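Long-range contact in cell division protein FtsZ 1 (Methanocaldococcus jannaschii, PDB 2VAP), which binds GTP, probably hydrolyses it, and is thought to polymerise into the Z ring that forms at the future division site and recruits other division proteins: residues V155-L160 / T186-P191. Sequence-based numbering, arbitrary orientation.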
ATOM      1  N   VAL A 155       2.508  -7.874  -1.898  1.00  9.76           N
ATOM      2  CA  VAL A 155       2.637  -6.446  -2.195  1.00  7.93           C
ATOM      3  C   VAL A 155       3.083  -5.677  -0.955  1.00  9.29           C
ATOM      4  O   VAL A 155       2.460  -5.777   0.101  1.00 11.98           O
ATOM      5  CB  VAL A 155       1.306  -5.852  -2.734  1.00 11.16           C
ATOM      6  CG1 VAL A 155       1.431  -4.349  -2.979  1.00  8.96           C
ATOM      7  CG2 VAL A 155       0.876  -6.562  -4.016  1.00 10.51           C
ATOM      8  N   ALA A 156       4.166  -4.920  -1.089  1.00  7.09           N
ATOM      9  CA  ALA A 156       4.617  -4.047  -0.012  1.00 10.27           C
ATOM     10  C   ALA A 156       4.222  -2.606  -0.305  1.00 10.68           C
ATOM     11  O   ALA A 156       4.329  -2.145  -1.442  1.00 12.74           O
ATOM     12  CB  ALA A 156       6.119  -4.163   0.183  1.00 13.06           C
ATOM     13  N   VAL A 157       3.739  -1.914   0.722  1.00  8.87           N
ATOM     14  CA  VAL A 157       3.459  -0.483   0.639  1.00  8.14           C
ATOM     15  C   VAL A 157       4.215   0.173   1.784  1.00  9.91           C
ATOM     16  O   VAL A 157       3.805   0.088   2.944  1.00 10.35           O
ATOM     17  CB  VAL A 157       1.944  -0.160   0.725  1.00  8.65           C
ATOM     18  CG1 VAL A 157       1.705   1.338   0.553  1.00 11.06           C
ATOM     19  CG2 VAL A 157       1.158  -0.942  -0.326  1.00 11.98           C
ATOM     20  N   VAL A 158       5.337   0.802   1.450  1.00  8.83           N
ATOM     21  CA  VAL A 158       6.277   1.290   2.458  1.00  8.33           C
ATOM     22  C   VAL A 158       6.696   2.733   2.207  1.00 11.63           C
ATOM     23  O   VAL A 158       6.664   3.211   1.070  1.00 12.96           O
ATOM     24  CB  VAL A 158       7.547   0.392   2.544  1.00  9.96           C
ATOM     25  CG1 VAL A 158       7.200  -0.995   3.079  1.00 10.71           C
ATOM     26  CG2 VAL A 158       8.245   0.289   1.185  1.00 15.34           C
ATOM     27  N   THR A 159       7.090   3.420   3.276  1.00 11.09           N
ATOM     28  CA  THR A 159       7.629   4.771   3.162  1.00 11.26           C
ATOM     29  C   THR A 159       9.138   4.794   3.364  1.00 12.39           C
ATOM     30  O   THR A 159       9.694   3.955   4.076  1.00 11.71           O
ATOM     31  CB  THR A 159       6.989   5.756   4.170  1.00 11.26           C
ATOM     32  OG1 THR A 159       7.262   5.325   5.509  1.00 12.17           O
ATOM     33  CG2 THR A 159       5.486   5.854   3.958  1.00 13.78           C
ATOM     34  N   LEU A 160       9.789   5.757   2.721  1.00 10.88           N
ATOM     35  CA  LEU A 160      11.175   6.091   3.016  1.00  9.79           C
ATOM     36  C   LEU A 160      11.174   7.336   3.902  1.00 13.46           C
ATOM     37  O   LEU A 160      10.301   8.190   3.752  1.00 13.35           O
ATOM     38  CB  LEU A 160      11.965   6.341   1.728  1.00 11.70           C
ATOM     39  CG  LEU A 160      12.187   5.158   0.780  1.00 13.89           C
ATOM     40  CD1 LEU A 160      12.838   5.636  -0.504  1.00 15.69           C
ATOM     41  CD2 LEU A 160      13.020   4.052   1.425  1.00 16.17           C
ATOM     42  N   THR A 186       5.020  -6.776  -6.154  1.00 12.41           N
ATOM     43  CA  THR A 186       5.012  -5.332  -6.379  1.00 10.34           C
ATOM     44  C   THR A 186       5.491  -4.642  -5.106  1.00 11.61           C
ATOM     45  O   THR A 186       5.042  -4.971  -4.004  1.00 12.50           O
ATOM     46  CB  THR A 186       3.609  -4.814  -6.776  1.00 11.77           C
ATOM     47  OG1 THR A 186       3.189  -5.452  -7.986  1.00 12.47           O
ATOM     48  CG2 THR A 186       3.621  -3.304  -7.003  1.00 14.07           C
ATOM     49  N   LEU A 187       6.416  -3.701  -5.271  1.00 10.73           N
ATOM     50  CA  LEU A 187       6.947  -2.919  -4.164  1.00  9.69           C
ATOM     51  C   LEU A 187       6.562  -1.451  -4.348  1.00 12.18           C
ATOM     52  O   LEU A 187       7.173  -0.728  -5.139  1.00 12.50           O
ATOM     53  CB  LEU A 187       8.469  -3.099  -4.065  1.00 11.14           C
ATOM     54  CG  LEU A 187       9.314  -2.283  -3.075  1.00 24.99           C
ATOM     55  CD1 LEU A 187       8.830  -2.424  -1.637  1.00 21.19           C
ATOM     56  CD2 LEU A 187      10.777  -2.687  -3.186  1.00 22.14           C
ATOM     57  N   VAL A 188       5.525  -1.032  -3.628  1.00  9.07           N
ATOM     58  CA  VAL A 188       5.048   0.345  -3.686  1.00  8.68           C
ATOM     59  C   VAL A 188       5.831   1.175  -2.676  1.00 10.34           C
ATOM     60  O   VAL A 188       5.755   0.931  -1.468  1.00 10.47           O
ATOM     61  CB  VAL A 188       3.527   0.449  -3.399  1.00 11.21           C
ATOM     62  CG1 VAL A 188       3.050   1.879  -3.568  1.00 12.24           C
ATOM     63  CG2 VAL A 188       2.733  -0.488  -4.307  1.00 12.37           C
ATOM     64  N   VAL A 189       6.590   2.145  -3.179  1.00  8.25           N
ATOM     65  CA  VAL A 189       7.433   2.987  -2.333  1.00  8.74           C
ATOM     66  C   VAL A 189       6.941   4.437  -2.309  1.00 12.07           C
ATOM     67  O   VAL A 189       6.710   5.047  -3.357  1.00 12.00           O
ATOM     68  CB  VAL A 189       8.944   2.885  -2.732  1.00 12.38           C
ATOM     69  CG1 VAL A 189       9.187   3.365  -4.165  1.00 17.97           C
ATOM     70  CG2 VAL A 189       9.827   3.636  -1.739  1.00 15.19           C
ATOM     71  N   ILE A 190       6.769   4.966  -1.100  1.00  9.38           N
ATOM     72  CA  ILE A 190       6.340   6.346  -0.895  1.00 11.06           C
ATOM     73  C   ILE A 190       7.464   7.130  -0.212  1.00 12.32           C
ATOM     74  O   ILE A 190       7.764   6.891   0.957  1.00 12.89           O
ATOM     75  CB  ILE A 190       5.047   6.424  -0.037  1.00 11.69           C
ATOM     76  CG1 ILE A 190       3.921   5.604  -0.677  1.00 13.68           C
ATOM     77  CG2 ILE A 190       4.616   7.881   0.168  1.00 16.85           C
ATOM     78  CD1 ILE A 190       2.808   5.213   0.287  1.00 16.59           C
ATOM     79  N   PRO A 191       8.097   8.064  -0.944  1.00 12.68           N
ATOM     80  CA  PRO A 191       9.146   8.863  -0.315  1.00 10.07           C
ATOM     81  C   PRO A 191       8.550  10.002   0.513  1.00 11.59           C
ATOM     82  O   PRO A 191       8.011  10.960  -0.049  1.00 12.72           O
ATOM     83  CB  PRO A 191       9.955   9.391  -1.505  1.00 15.52           C
ATOM     84  CG  PRO A 191       9.026   9.342  -2.678  1.00 18.24           C
ATOM     85  CD  PRO A 191       7.880   8.428  -2.358  1.00 15.82           C
TER
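A156, V158 and L160 exchange five backbone hydrogen bonds with T186, V188 and I190. A156 N donates to T186 O, and A156 O accepts V188 N at 2.7 Å, the shortest of the five. V158 N then reaches V188 O with an N-H...O angle of 169°, and V158 O takes I190 N. L160 N closes the series on I190 O. CA-H...O contacts run beside these bonds; the one from T159 CA to I190 O is 3.1 Å long. T186 OG1 is hydrogen-bonded to M243 O, outside both strands.

Both strands run the same way, 26° apart. They are the two strands of a beta-alpha-beta unit whose connection contains helix 167-181. Strand 186-191 ends the six-stranded parallel sheet of the GTPase domain, and strand 153-160 lies between it and strand 124-130. T159 is about 5 Å from the bound GDP, measured from its side chain.

Apolar packing occurs on both faces. On one, V157 and V188 stand side by side, V157 CG2 being 4.1 Å from V188 CB. I190 CG1 lies anti to its carbonyl carbon (chi1 -57°). With the chain extended beyond it, CD1 comes to lie 4.0 Å from V157 CG1. Helix 204-227 packs on V157, T159 and I190. On the other face, L187 CD1 touches A156 CB at 3.7 Å and also meets V158 CG2. V189 CG2 rests 3.8 Å from L160 CG and also meets L160 CD1.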